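Local coordinates for protein DynF (Micromonospora chersina, PDB 6UBL) that is of unknown function but belongs to the dynemicin (enediyne) biosynthetic pathway and forms a beta barrel that holds palmitic acid, so it probably binds a hydrophobic pathway molecule, at residues 78-90 with 101-115. Sequence-based numbering, arbitrary orientation.
Sequences DAEVYTNLIEMKM and TVTLNPDCLSAGQIR
Leu104 wedges against Leu85 in the fork where strands 101-104 and 108-115 part, its CD2 3.7 Å from Leu85 CD2 and its CD1 3.2 Å from Leu85 O; CG anti to the carbonyl carbon (chi1 -62°) turns both methyls toward strand 81-90. Beside it, Met88, in the conformer given, lies across Val102. Met88, Val102 and Ile114 touch the bound palmitic acid, which places this face on the ligand pocket. Backbone pairing thins at the fork. Leu85 N still donates to Ser110 O, though the bond is bent (146° at the hydrogen), while in the return path a water that accepts from Ser110 N lies 2.8 Å from Leu85 O. Between Met88 N and Leu104 N, one water accepts from both. Antiparallel ladders resume on either side, with Met90 and Val102 bonded both ways and, beyond Leu85, Thr83 with Gly112 and Val81 with Ile114. Thr83 O takes two donors from opposite faces of its plane, Gly112 N at 2.9 Å and Asn84 ND2 at 2.8 Å.

The far end is looser and wetter. Glu80 and Arg115 run side by side with their planar groups 62° apart, and their salt bridge is long, OE1 to NH1 3.6 Å; a water accepting from NH1 and donating to OE1 closes the gap. A further water links Glu80 OE1 to Gln113 NE2, which also bonds to Tyr194 of the second subunit.

In the barrel, strand 81-92 pairs on its other edge with strand 54-68, interrupted by a classic beta bulge at Ile86 and Glu87 opposite Arg65; strands 100-104 and 108-115 both pair onward with strand 129-141.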
loop_
_atom_site.group_PDB
_atom_site.type_symbol
_atom_site.label_atom_id
_atom_site.label_comp_id
_atom_site.label_asym_id
_atom_site.label_seq_id
_atom_site.Cartn_x
_atom_site.Cartn_y
_atom_site.Cartn_z
ATOM N N ASP A 78 3.455 -25.889 -6.753
ATOM C CA ASP A 78 4.303 -25.414 -5.665
ATOM C C ASP A 78 5.093 -24.160 -6.008
ATOM O O ASP A 78 5.727 -23.579 -5.122
ATOM C CB ASP A 78 5.308 -26.506 -5.287
ATOM C CG ASP A 78 4.640 -27.730 -4.706
ATOM O OD1 ASP A 78 3.598 -27.568 -4.043
ATOM O OD2 ASP A 78 5.139 -28.851 -4.940
ATOM N N ALA A 79 5.098 -23.745 -7.268
ATOM C CA ALA A 79 6.039 -22.739 -7.733
ATOM C C ALA A 79 5.658 -21.341 -7.261
ATOM O O ALA A 79 4.492 -20.923 -7.344
ATOM C CB ALA A 79 6.108 -22.744 -9.261
ATOM N N GLU A 80 6.666 -20.615 -6.785
ATOM C CA GLU A 80 6.548 -19.199 -6.510
ATOM C C GLU A 80 7.640 -18.486 -7.292
ATOM O O GLU A 80 8.738 -19.023 -7.477
ATOM C CB GLU A 80 6.778 -18.920 -5.046
ATOM C CG GLU A 80 5.751 -19.512 -4.123
ATOM C CD GLU A 80 6.010 -19.090 -2.701
ATOM O OE1 GLU A 80 5.780 -17.906 -2.403
ATOM O OE2 GLU A 80 6.510 -19.919 -1.917
ATOM N N VAL A 81 7.337 -17.272 -7.744
ATOM C CA VAL A 81 8.284 -16.428 -8.461
ATOM C C VAL A 81 8.236 -15.040 -7.841
ATOM O O VAL A 81 7.148 -14.478 -7.649
ATOM C CB VAL A 81 7.962 -16.373 -9.967
ATOM C CG1 VAL A 81 8.833 -15.340 -10.668
ATOM C CG2 VAL A 81 8.151 -17.750 -10.602
ATOM N N TYR A 82 9.411 -14.490 -7.540
ATOM C CA TYR A 82 9.558 -13.132 -7.037
ATOM C C TYR A 82 9.972 -12.230 -8.188
ATOM O O TYR A 82 10.736 -12.633 -9.065
ATOM C CB TYR A 82 10.603 -13.117 -5.925
ATOM C CG TYR A 82 10.067 -13.851 -4.720
ATOM C CD1 TYR A 82 9.301 -13.195 -3.773
ATOM C CD2 TYR A 82 10.260 -15.220 -4.581
ATOM C CE1 TYR A 82 8.772 -13.863 -2.692
ATOM C CE2 TYR A 82 9.734 -15.907 -3.503
ATOM C CZ TYR A 82 8.994 -15.213 -2.559
ATOM O OH TYR A 82 8.462 -15.882 -1.477
ATOM N N THR A 83 9.446 -11.016 -8.204
ATOM C CA THR A 83 9.621 -10.118 -9.335
ATOM C C THR A 83 10.102 -8.763 -8.844
ATOM O O THR A 83 9.834 -8.365 -7.713
ATOM C CB THR A 83 8.298 -9.928 -10.089
ATOM O OG1 THR A 83 7.333 -9.355 -9.202
ATOM C CG2 THR A 83 7.765 -11.256 -10.618
ATOM N N ASN A 84 10.842 -8.064 -9.700
ATOM C CA ASN A 84 11.090 -6.643 -9.516
ATOM C C ASN A 84 10.725 -5.949 -10.824
ATOM O O ASN A 84 11.087 -6.425 -11.901
ATOM C CB ASN A 84 12.560 -6.282 -9.249
ATOM C CG ASN A 84 13.085 -6.682 -7.869
ATOM O OD1 ASN A 84 14.290 -6.564 -7.624
ATOM N ND2 ASN A 84 12.212 -7.123 -6.964
ATOM N N LEU A 85 10.063 -4.801 -10.730
ATOM C CA LEU A 85 9.823 -3.938 -11.881
ATOM C C LEU A 85 11.037 -3.020 -11.982
ATOM O O LEU A 85 11.261 -2.185 -11.104
ATOM C CB LEU A 85 8.532 -3.153 -11.676
ATOM C CG LEU A 85 8.135 -2.111 -12.706
ATOM C CD1 LEU A 85 8.038 -2.726 -14.085
ATOM C CD2 LEU A 85 6.808 -1.468 -12.303
ATOM N N ILE A 86 11.844 -3.199 -13.029
ATOM C CA ILE A 86 13.137 -2.522 -13.109
ATOM C C ILE A 86 13.171 -1.336 -14.067
ATOM O O ILE A 86 14.104 -0.514 -13.982
ATOM C CB ILE A 86 14.305 -3.484 -13.418
ATOM C CG1 ILE A 86 14.183 -4.087 -14.824
ATOM C CG2 ILE A 86 14.385 -4.591 -12.381
ATOM C CD1 ILE A 86 15.384 -4.961 -15.213
ATOM N N GLU A 87 12.196 -1.218 -14.964
ATOM C CA GLU A 87 12.149 -0.072 -15.857
ATOM C C GLU A 87 10.741 -0.011 -16.429
ATOM O O GLU A 87 10.098 -1.050 -16.620
ATOM C CB GLU A 87 13.154 -0.209 -17.016
ATOM C CG GLU A 87 13.450 1.109 -17.728
ATOM C CD GLU A 87 14.523 0.985 -18.792
ATOM O OE1 GLU A 87 14.914 -0.151 -19.118
ATOM O OE2 GLU A 87 15.000 2.035 -19.288
ATOM N N MET A 88 10.255 1.210 -16.657
ATOM C CA MET A 88 8.926 1.426 -17.207
ATOM C C MET A 88 8.939 2.686 -18.058
ATOM O O MET A 88 9.749 3.596 -17.842
ATOM C CB MET A 88 7.890 1.602 -16.094
ATOM C CG MET A 88 6.454 1.810 -16.554
ATOM S SD MET A 88 5.356 1.721 -15.126
ATOM C CE MET A 88 5.868 3.132 -14.162
ATOM N N LYS A 89 8.040 2.723 -19.037
ATOM C CA LYS A 89 7.674 3.976 -19.687
ATOM C C LYS A 89 6.241 3.816 -20.179
ATOM O O LYS A 89 5.974 2.968 -21.038
ATOM C CB LYS A 89 8.597 4.328 -20.859
ATOM C CG LYS A 89 8.273 5.700 -21.461
ATOM C CD LYS A 89 9.282 6.170 -22.507
ATOM C CE LYS A 89 9.096 7.659 -22.835
ATOM N NZ LYS A 89 10.155 8.205 -23.733
ATOM N N MET A 90 5.318 4.601 -19.632
ATOM C CA MET A 90 3.965 4.671 -20.164
ATOM C C MET A 90 3.628 6.125 -20.447
ATOM O O MET A 90 3.994 7.016 -19.678
ATOM C CB MET A 90 2.956 4.088 -19.194
ATOM C CG MET A 90 3.195 2.628 -18.909
ATOM S SD MET A 90 1.964 1.929 -17.824
ATOM C CE MET A 90 0.633 1.678 -18.996
ATOM N N THR A 101 3.905 11.274 -18.603
ATOM C CA THR A 101 4.843 10.172 -18.770
ATOM C C THR A 101 5.121 9.557 -17.410
ATOM O O THR A 101 5.494 10.269 -16.468
ATOM C CB THR A 101 6.147 10.665 -19.420
ATOM O OG1 THR A 101 5.862 11.244 -20.687
ATOM C CG2 THR A 101 7.117 9.498 -19.605
ATOM N N VAL A 102 4.926 8.243 -17.312
ATOM C CA VAL A 102 5.072 7.514 -16.061
ATOM C C VAL A 102 6.294 6.616 -16.157
ATOM O O VAL A 102 6.410 5.807 -17.082
ATOM C CB VAL A 102 3.804 6.716 -15.727
ATOM C CG1 VAL A 102 3.930 6.080 -14.357
ATOM C CG2 VAL A 102 2.573 7.612 -15.780
ATOM N N THR A 103 7.208 6.776 -15.202
ATOM C CA THR A 103 8.432 5.993 -15.110
ATOM C C THR A 103 8.601 5.568 -13.658
ATOM O O THR A 103 7.778 5.894 -12.799
ATOM C CB THR A 103 9.620 6.827 -15.587
ATOM O OG1 THR A 103 9.705 8.017 -14.802
ATOM C CG2 THR A 103 9.456 7.212 -17.061
ATOM N N LEU A 104 9.670 4.837 -13.369
ATOM C CA LEU A 104 9.934 4.435 -11.997
ATOM C C LEU A 104 10.694 5.503 -11.217
ATOM O O LEU A 104 11.566 6.198 -11.744
ATOM C CB LEU A 104 10.752 3.141 -11.957
ATOM C CG LEU A 104 10.094 1.911 -12.568
ATOM C CD1 LEU A 104 11.066 0.737 -12.420
ATOM C CD2 LEU A 104 8.762 1.598 -11.935
ATOM N N ASN A 105 10.374 5.594 -9.934
ATOM C CA ASN A 105 11.149 6.409 -9.006
ATOM C C ASN A 105 12.447 5.675 -8.685
ATOM O O ASN A 105 12.399 4.583 -8.108
ATOM C CB ASN A 105 10.350 6.615 -7.728
ATOM C CG ASN A 105 11.028 7.560 -6.756
ATOM O OD1 ASN A 105 12.236 7.783 -6.822
ATOM N ND2 ASN A 105 10.250 8.107 -5.827
ATOM N N PRO A 106 13.615 6.216 -9.052
ATOM C CA PRO A 106 14.874 5.486 -8.804
ATOM C C PRO A 106 15.196 5.297 -7.336
ATOM O O PRO A 106 16.089 4.502 -7.020
ATOM C CB PRO A 106 15.932 6.345 -9.505
ATOM C CG PRO A 106 15.348 7.724 -9.517
ATOM C CD PRO A 106 13.852 7.548 -9.647
ATOM N N ASP A 107 14.514 6.002 -6.430
ATOM C CA ASP A 107 14.771 5.852 -5.005
ATOM C C ASP A 107 14.074 4.638 -4.409
ATOM O O ASP A 107 14.326 4.312 -3.242
ATOM C CB ASP A 107 14.257 7.064 -4.223
ATOM C CG ASP A 107 15.020 8.337 -4.518
ATOM O OD1 ASP A 107 16.220 8.266 -4.834
ATOM O OD2 ASP A 107 14.411 9.423 -4.372
ATOM N N CYS A 108 13.197 3.986 -5.170
ATOM C CA CYS A 108 12.318 2.944 -4.664
ATOM C C CYS A 108 12.554 1.640 -5.413
ATOM O O CYS A 108 12.735 1.644 -6.638
ATOM C CB CYS A 108 10.855 3.295 -4.966
ATOM S SG CYS A 108 10.263 4.808 -4.257
ATOM N N LEU A 109 12.543 0.525 -4.694
ATOM C CA LEU A 109 12.494 -0.788 -5.330
ATOM C C LEU A 109 11.028 -1.190 -5.507
ATOM O O LEU A 109 10.312 -1.409 -4.519
ATOM C CB LEU A 109 13.232 -1.849 -4.513
ATOM C CG LEU A 109 13.081 -3.237 -5.160
ATOM C CD1 LEU A 109 13.852 -3.300 -6.485
ATOM C CD2 LEU A 109 13.515 -4.365 -4.241
ATOM N N SER A 110 10.585 -1.300 -6.760
ATOM C CA SER A 110 9.258 -1.821 -7.080
ATOM C C SER A 110 9.357 -3.337 -7.207
ATOM O O SER A 110 10.172 -3.843 -7.984
ATOM C CB SER A 110 8.743 -1.201 -8.379
ATOM O OG SER A 110 8.497 0.191 -8.219
ATOM N N ALA A 111 8.563 -4.058 -6.414
ATOM C CA ALA A 111 8.758 -5.490 -6.234
ATOM C C ALA A 111 7.423 -6.188 -6.022
ATOM O O ALA A 111 6.470 -5.604 -5.505
ATOM C CB ALA A 111 9.711 -5.764 -5.068
ATOM N N GLY A 112 7.381 -7.461 -6.393
ATOM C CA GLY A 112 6.158 -8.220 -6.316
ATOM C C GLY A 112 6.429 -9.705 -6.295
ATOM O O GLY A 112 7.568 -10.154 -6.141
ATOM N N GLN A 113 5.352 -10.471 -6.431
ATOM C CA GLN A 113 5.466 -11.919 -6.387
ATOM C C GLN A 113 4.269 -12.564 -7.068
ATOM O O GLN A 113 3.235 -11.928 -7.311
ATOM C CB GLN A 113 5.628 -12.430 -4.960
ATOM C CG GLN A 113 4.472 -12.094 -4.043
ATOM C CD GLN A 113 4.814 -12.377 -2.605
ATOM O OE1 GLN A 113 4.947 -11.461 -1.793
ATOM N NE2 GLN A 113 4.978 -13.652 -2.284
ATOM N N ILE A 114 4.442 -13.846 -7.384
ATOM C CA ILE A 114 3.411 -14.678 -7.994
ATOM C C ILE A 114 3.342 -15.963 -7.183
ATOM O O ILE A 114 4.355 -16.663 -7.045
ATOM C CB ILE A 114 3.747 -14.994 -9.461
ATOM C CG1 ILE A 114 3.978 -13.710 -10.260
ATOM C CG2 ILE A 114 2.626 -15.809 -10.091
ATOM C CD1 ILE A 114 4.450 -13.942 -11.684
ATOM N N ARG A 115 2.172 -16.254 -6.621
ATOM C CA ARG A 115 2.007 -17.451 -5.815
ATOM C C ARG A 115 0.537 -17.832 -5.723
ATOM O O ARG A 115 -0.356 -17.026 -5.991
ATOM C CB ARG A 115 2.623 -17.299 -4.418
ATOM C CG ARG A 115 1.991 -16.222 -3.500
ATOM C CD ARG A 115 2.185 -16.631 -2.038
ATOM N NE ARG A 115 1.362 -17.810 -1.798
ATOM C CZ ARG A 115 1.708 -18.883 -1.087
ATOM N NH1 ARG A 115 2.891 -18.963 -0.495
ATOM N NH2 ARG A 115 0.852 -19.896 -0.978
HETATM O O HOH W 1 5.216 -17.431 0.131
HETATM O O HOH W 2 5.666 -15.765 -4.063
HETATM O O HOH W 3 5.431 -20.756 0.326
HETATM O O HOH W 4 12.534 -0.901 -8.992
HETATM O O HOH W 5 11.670 3.570 -15.384
#